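Side-chain contacts in SAHS4 (Ramazzottius varieornatus, PDB 5Z4G), which is a secreted tardigrade protein that probably acts as a molecular shield when water is scarce, and that binds zinc: residues 22-27 with 72-77; 132-137 with 141-146. One frame throughout, in Å; residues are numbered along the deposited sequence.

Contact 1: 22-27 with 72-77. With ZN (zinc ion), chain C.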
loop_
_atom_site.group_PDB
_atom_site.type_symbol
_atom_site.label_atom_id
_atom_site.label_comp_id
_atom_site.label_asym_id
_atom_site.label_seq_id
_atom_site.Cartn_x
_atom_site.Cartn_y
_atom_site.Cartn_z
ATOM N N LYS A 22 11.480 11.497 -3.496
ATOM C CA LYS A 22 10.279 10.696 -3.225
ATOM C C LYS A 22 10.432 9.378 -3.994
ATOM O O LYS A 22 9.795 9.164 -5.050
ATOM C CB LYS A 22 9.015 11.474 -3.608
ATOM C CG LYS A 22 8.827 12.734 -2.781
ATOM C CD LYS A 22 7.677 13.606 -3.254
ATOM C CE LYS A 22 7.770 15.009 -2.655
ATOM N NZ LYS A 22 8.074 15.088 -1.195
ATOM N N PRO A 23 11.303 8.484 -3.481
ATOM C CA PRO A 23 11.714 7.317 -4.285
ATOM C C PRO A 23 10.621 6.260 -4.443
ATOM O O PRO A 23 10.781 5.327 -5.222
ATOM C CB PRO A 23 12.906 6.749 -3.497
ATOM C CG PRO A 23 12.673 7.207 -2.087
ATOM C CD PRO A 23 12.005 8.538 -2.182
ATOM N N TRP A 24 9.523 6.414 -3.704
ATOM C CA TRP A 24 8.345 5.554 -3.843
ATOM C C TRP A 24 7.517 5.876 -5.095
ATOM O O TRP A 24 6.666 5.080 -5.489
ATOM C CB TRP A 24 7.466 5.617 -2.578
ATOM C CG TRP A 24 7.275 6.991 -2.059
ATOM C CD1 TRP A 24 8.063 7.632 -1.135
ATOM C CD2 TRP A 24 6.239 7.918 -2.421
ATOM N NE1 TRP A 24 7.588 8.898 -0.903
ATOM C CE2 TRP A 24 6.459 9.099 -1.663
ATOM C CE3 TRP A 24 5.131 7.857 -3.288
ATOM C CZ2 TRP A 24 5.633 10.226 -1.771
ATOM C CZ3 TRP A 24 4.294 8.971 -3.388
ATOM C CH2 TRP A 24 4.553 10.145 -2.634
ATOM N N LEU A 25 7.752 7.045 -5.698
ATOM C CA LEU A 25 7.133 7.354 -6.991
ATOM C C LEU A 25 7.646 6.411 -8.067
ATOM O O LEU A 25 8.854 6.166 -8.179
ATOM C CB LEU A 25 7.361 8.819 -7.400
ATOM C CG LEU A 25 6.702 9.916 -6.558
ATOM C CD1 LEU A 25 7.297 11.265 -6.917
ATOM C CD2 LEU A 25 5.180 9.946 -6.707
ATOM N N GLY A 26 6.720 5.877 -8.850
ATOM C CA GLY A 26 7.050 4.867 -9.861
ATOM C C GLY A 26 6.067 3.722 -9.855
ATOM O O GLY A 26 5.053 3.766 -9.139
ATOM N N LYS A 27 6.367 2.704 -10.660
ATOM C CA LYS A 27 5.541 1.501 -10.725
ATOM C C LYS A 27 6.327 0.318 -10.176
ATOM O O LYS A 27 7.526 0.212 -10.392
ATOM C CB LYS A 27 5.060 1.229 -12.149
ATOM C CG LYS A 27 3.888 0.264 -12.208
ATOM C CD LYS A 27 3.454 0.023 -13.632
ATOM C CE LYS A 27 2.156 -0.761 -13.662
ATOM N NZ LYS A 27 1.626 -0.901 -15.047
ATOM N N ASP A 72 -1.861 19.421 -7.299
ATOM C CA ASP A 72 -1.500 19.469 -5.874
ATOM C C ASP A 72 -1.794 18.138 -5.167
ATOM O O ASP A 72 -1.731 18.040 -3.936
ATOM C CB ASP A 72 -2.237 20.626 -5.179
ATOM C CG ASP A 72 -3.749 20.426 -5.140
ATOM O OD1 ASP A 72 -4.276 19.594 -5.908
ATOM O OD2 ASP A 72 -4.412 21.104 -4.330
ATOM N N HIS A 73 -2.125 17.121 -5.957
ATOM C CA HIS A 73 -2.427 15.796 -5.428
ATOM C C HIS A 73 -1.547 14.731 -6.076
ATOM O O HIS A 73 -0.943 14.972 -7.128
ATOM C CB HIS A 73 -3.910 15.451 -5.613
ATOM C CG HIS A 73 -4.363 15.440 -7.041
ATOM N ND1 HIS A 73 -5.061 16.484 -7.605
ATOM C CD2 HIS A 73 -4.237 14.502 -8.009
ATOM C CE1 HIS A 73 -5.346 16.190 -8.860
ATOM N NE2 HIS A 73 -4.846 14.997 -9.135
ATOM N N TYR A 74 -1.470 13.577 -5.416
ATOM C CA TYR A 74 -0.799 12.388 -5.929
ATOM C C TYR A 74 -1.828 11.398 -6.420
ATOM O O TYR A 74 -2.976 11.426 -5.973
ATOM C CB TYR A 74 0.041 11.721 -4.819
ATOM C CG TYR A 74 1.231 12.545 -4.418
ATOM C CD1 TYR A 74 1.120 13.560 -3.461
ATOM C CD2 TYR A 74 2.472 12.345 -5.034
ATOM C CE1 TYR A 74 2.216 14.342 -3.126
ATOM C CE2 TYR A 74 3.574 13.108 -4.694
ATOM C CZ TYR A 74 3.443 14.105 -3.739
ATOM O OH TYR A 74 4.525 14.881 -3.393
ATOM N N HIS A 75 -1.411 10.518 -7.323
ATOM C CA HIS A 75 -2.246 9.410 -7.773
ATOM C C HIS A 75 -1.647 8.078 -7.363
ATOM O O HIS A 75 -0.421 7.921 -7.298
ATOM C CB HIS A 75 -2.365 9.426 -9.284
ATOM C CG HIS A 75 -3.310 10.458 -9.810
ATOM N ND1 HIS A 75 -4.634 10.182 -10.071
ATOM C CD2 HIS A 75 -3.127 11.761 -10.120
ATOM C CE1 HIS A 75 -5.229 11.276 -10.512
ATOM N NE2 HIS A 75 -4.336 12.249 -10.554
ATOM N N VAL A 76 -2.531 7.121 -7.106
ATOM C CA VAL A 76 -2.147 5.745 -6.810
ATOM C C VAL A 76 -3.064 4.809 -7.580
ATOM O O VAL A 76 -4.265 5.067 -7.712
ATOM C CB VAL A 76 -2.140 5.427 -5.282
ATOM C CG1 VAL A 76 -3.498 5.718 -4.638
ATOM C CG2 VAL A 76 -1.695 3.986 -5.004
ATOM N N GLN A 77 -2.479 3.730 -8.085
ATOM C CA GLN A 77 -3.215 2.689 -8.752
ATOM C C GLN A 77 -2.625 1.361 -8.331
ATOM O O GLN A 77 -1.400 1.187 -8.351
ATOM C CB GLN A 77 -3.126 2.868 -10.269
ATOM C CG GLN A 77 -3.883 1.833 -11.078
ATOM C CD GLN A 77 -3.561 1.943 -12.546
ATOM O OE1 GLN A 77 -2.466 1.584 -12.985
ATOM N NE2 GLN A 77 -4.513 2.447 -13.319
HETATM ZN ZN ZN C . -4.780 14.190 -11.115
HETATM O O HOH W 1 -6.873 14.060 -10.915
HETATM O O HOH W 2 -5.157 13.444 -13.279
#

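Contact 2: 132-137 with 141-146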
loop_
_atom_site.group_PDB
_atom_site.type_symbol
_atom_site.label_atom_id
_atom_site.label_comp_id
_atom_site.label_asym_id
_atom_site.label_seq_id
_atom_site.Cartn_x
_atom_site.Cartn_y
_atom_site.Cartn_z
ATOM N N VAL A 132 0.940 1.663 7.251
ATOM C CA VAL A 132 1.725 1.122 6.137
ATOM C C VAL A 132 2.831 2.132 5.840
ATOM O O VAL A 132 2.564 3.332 5.762
ATOM C CB VAL A 132 0.843 0.874 4.881
ATOM C CG1 VAL A 132 1.620 0.108 3.810
ATOM C CG2 VAL A 132 -0.435 0.114 5.228
ATOM N N THR A 133 4.070 1.664 5.695
ATOM C CA THR A 133 5.161 2.545 5.281
ATOM C C THR A 133 5.763 2.038 3.971
ATOM O O THR A 133 5.850 0.812 3.748
ATOM C CB THR A 133 6.283 2.665 6.330
ATOM O OG1 THR A 133 6.921 1.401 6.487
ATOM C CG2 THR A 133 5.755 3.125 7.689
ATOM N N TYR A 134 6.192 2.972 3.124
ATOM C CA TYR A 134 6.809 2.656 1.841
ATOM C C TYR A 134 8.194 3.261 1.863
ATOM O O TYR A 134 8.338 4.484 1.917
ATOM C CB TYR A 134 5.969 3.226 0.680
ATOM C CG TYR A 134 4.590 2.619 0.618
ATOM C CD1 TYR A 134 3.538 3.116 1.412
ATOM C CD2 TYR A 134 4.333 1.510 -0.205
ATOM C CE1 TYR A 134 2.273 2.535 1.371
ATOM C CE2 TYR A 134 3.071 0.928 -0.254
ATOM C CZ TYR A 134 2.052 1.436 0.536
ATOM O OH TYR A 134 0.817 0.846 0.486
ATOM N N THR A 135 9.205 2.391 1.846
ATOM C CA THR A 135 10.607 2.782 1.898
ATOM C C THR A 135 11.283 2.241 0.660
ATOM O O THR A 135 11.334 1.025 0.461
ATOM C CB THR A 135 11.298 2.221 3.156
ATOM O OG1 THR A 135 10.505 2.550 4.295
ATOM C CG2 THR A 135 12.698 2.817 3.328
ATOM N N ALA A 136 11.797 3.143 -0.173
ATOM C CA ALA A 136 12.385 2.757 -1.456
ATOM C C ALA A 136 13.764 3.360 -1.621
ATOM O O ALA A 136 14.004 4.472 -1.176
ATOM C CB ALA A 136 11.483 3.167 -2.618
ATOM N N THR A 137 14.670 2.601 -2.230
ATOM C CA THR A 137 15.939 3.135 -2.719
ATOM C C THR A 137 16.152 2.474 -4.065
ATOM O O THR A 137 16.149 1.235 -4.158
ATOM C CB THR A 137 17.138 2.821 -1.792
ATOM O OG1 THR A 137 16.922 3.407 -0.504
ATOM C CG2 THR A 137 18.423 3.398 -2.382
ATOM N N LEU A 141 11.588 -1.502 -3.329
ATOM C CA LEU A 141 10.657 -0.914 -2.369
ATOM C C LEU A 141 10.281 -1.931 -1.304
ATOM O O LEU A 141 9.952 -3.085 -1.617
ATOM C CB LEU A 141 9.402 -0.379 -3.076
ATOM C CG LEU A 141 8.375 0.379 -2.205
ATOM C CD1 LEU A 141 7.763 1.528 -2.997
ATOM C CD2 LEU A 141 7.306 -0.552 -1.659
ATOM N N GLU A 142 10.339 -1.497 -0.043
ATOM C CA GLU A 142 9.848 -2.285 1.087
ATOM C C GLU A 142 8.555 -1.654 1.596
ATOM O O GLU A 142 8.526 -0.466 1.919
ATOM C CB GLU A 142 10.896 -2.355 2.220
ATOM C CG GLU A 142 10.582 -3.375 3.324
ATOM C CD GLU A 142 11.644 -3.472 4.423
ATOM O OE1 GLU A 142 11.312 -3.941 5.534
ATOM O OE2 GLU A 142 12.813 -3.087 4.203
ATOM N N GLN A 143 7.498 -2.454 1.654
ATOM C CA GLN A 143 6.201 -2.043 2.193
ATOM C C GLN A 143 6.015 -2.748 3.536
ATOM O O GLN A 143 5.911 -3.967 3.594
ATOM C CB GLN A 143 5.089 -2.414 1.207
ATOM C CG GLN A 143 3.668 -2.094 1.666
ATOM C CD GLN A 143 2.604 -2.767 0.808
ATOM O OE1 GLN A 143 2.773 -3.906 0.366
ATOM N NE2 GLN A 143 1.489 -2.080 0.594
ATOM N N THR A 144 6.011 -1.975 4.609
ATOM C CA THR A 144 5.876 -2.523 5.949
ATOM C C THR A 144 4.463 -2.195 6.409
ATOM O O THR A 144 4.002 -1.078 6.224
ATOM C CB THR A 144 6.957 -1.912 6.879
ATOM O OG1 THR A 144 8.255 -2.150 6.323
ATOM C CG2 THR A 144 6.931 -2.505 8.273
ATOM N N PHE A 145 3.762 -3.161 6.992
ATOM C CA PHE A 145 2.396 -2.924 7.458
ATOM C C PHE A 145 2.183 -3.524 8.834
ATOM O O PHE A 145 2.546 -4.680 9.074
ATOM C CB PHE A 145 1.343 -3.429 6.452
ATOM C CG PHE A 145 1.677 -4.746 5.813
ATOM C CD1 PHE A 145 2.431 -4.791 4.633
ATOM C CD2 PHE A 145 1.212 -5.943 6.361
ATOM C CE1 PHE A 145 2.728 -6.004 4.031
ATOM C CE2 PHE A 145 1.515 -7.154 5.760
ATOM C CZ PHE A 145 2.271 -7.184 4.598
ATOM N N THR A 146 1.599 -2.729 9.728
ATOM C CA THR A 146 1.367 -3.148 11.107
ATOM C C THR A 146 -0.098 -2.976 11.445
ATOM O O THR A 146 -0.664 -1.909 11.200
ATOM C CB THR A 146 2.243 -2.343 12.087
ATOM O OG1 THR A 146 3.617 -2.466 11.694
ATOM C CG2 THR A 146 2.073 -2.838 13.548
HETATM O O HOH W 3 8.790 0.349 4.677
#

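Contact 1: 22-27 with 72-77
With CG turned away from its own carbonyl carbon (chi1 -69°), Tyr74 sends its ring from strand 74-79 toward residues 22-25, while Trp24, its CG held between backbone N and carbonyl carbon (chi1 44°), swings the six-membered ring out to meet it. Trp24 CH2 comes down over one face of the tyrosine ring, 3.7 Å from Tyr74 CE2. The planes lie 51° apart, an oblique meeting of two aromatic rings. Leu25 fills in at the tyrosine's edge, its CD2 4.0 Å from Tyr74 CD2. At the ring's far end the aliphatic part of Lys22 crosses the hydroxyl, with Lys22 CE 3.3 Å from Tyr74 OH, and its amine goes on to a salt bridge with Glu112. Lysine suits this place because it offers methylenes to the tyrosine and a charge to the glutamate. Were the ring cut back to an alanine, Trp24 CH2 and Leu25 CD2 would probably face a gap, and the Lys22 methylenes would lose the hydroxyl they cross. A type I turn, closed by Leu25 N on Lys22 O at 3.0 Å, sets the three side chains on this one ring. On the flanking residues of Tyr74, His73 NE2 and His75 NE2 each bind the zinc ion at 2.1 Å, and Glu68, Glu71 and two waters complete the site. Strand 62-66 lies between the two segments in the sheet, pairing with Gly26 and His75, while strand 86-91 borders 74-79 and Met93 packs on both Trp24 and Tyr74.

Contact 2: 132-137 with 141-146
Tyr134 and Gln143 face each other as a non-hydrogen-bonded pair, their side chains running side by side on the buried face of the two strands. Gln143, fully extended with CG anti to the backbone N (chi1 178°), lays its CG 3.6 Å from Tyr134 CE2 and brings its amide to the end of the ring. There Gln143 NE2 donates to Tyr134 OH at 3.0 Å in a bent bond (143°), the hydroxyl sitting somewhat out of the amide plane, while the amide oxygen is taken by Tyr156. Glutamine suits the place, since its methylenes lie alongside the ring and both ends of its amide find partners. Packing on this face is close: Leu141 CD2 meets the tyrosine's edge 3.9 Å from Tyr134 CD2, and the small Ala136 leaves room for the leucine's other methyl. Val132 CG1 rests 3.7 Å from Gln143 CG. The segments are the two arms of an antiparallel beta hairpin, strands 128-137 and 140-147, within the up-and-down sheet of a fold related to the fatty-acid-binding proteins. Thr133 with Thr144 and Thr135 with Glu142 are its hydrogen-bonded pairs; Glu142 N reaches Thr135 O at 2.8 Å. Their side chains form the other, looser face, where water does part of the joining. The hydroxyls of Thr133 and Thr144 stand 3.8 Å apart between the two OG1 atoms, and one water bridges them, also bonding to Thr135 OG1 and donating to Glu142 O at 2.9 Å. Beta-branched threonines fit an extended strand and give this wetter side polar groups, with Thr135 OG1 also bonded to Gln116 on the adjoining strand 116-123.

Overall arrangement
Contact 1 and contact 2 have centres about 14 Å apart and belong to the same antiparallel sheet, in which strand 150-159 separates 26-30 from 140-147. They meet directly where the turn 22-25 touches the Ala136-Leu141 end of the hairpin: Pro23 CG packs 3.2 Å from Ala136 O, and Trp24 CB lies 4.1 Å from Leu141 CD1. Trp24 therefore serves both contacts, its ring against Tyr74 and its CB against Leu141. Zinc is bound at the 72-77 end of contact 1, whereas contact 2 lies away from the metal sites; the side chain of Tyr134 is instead about 4 Å from a bound tetraethylene glycol, probably from the crystallisation liquor, though it may mark a pocket.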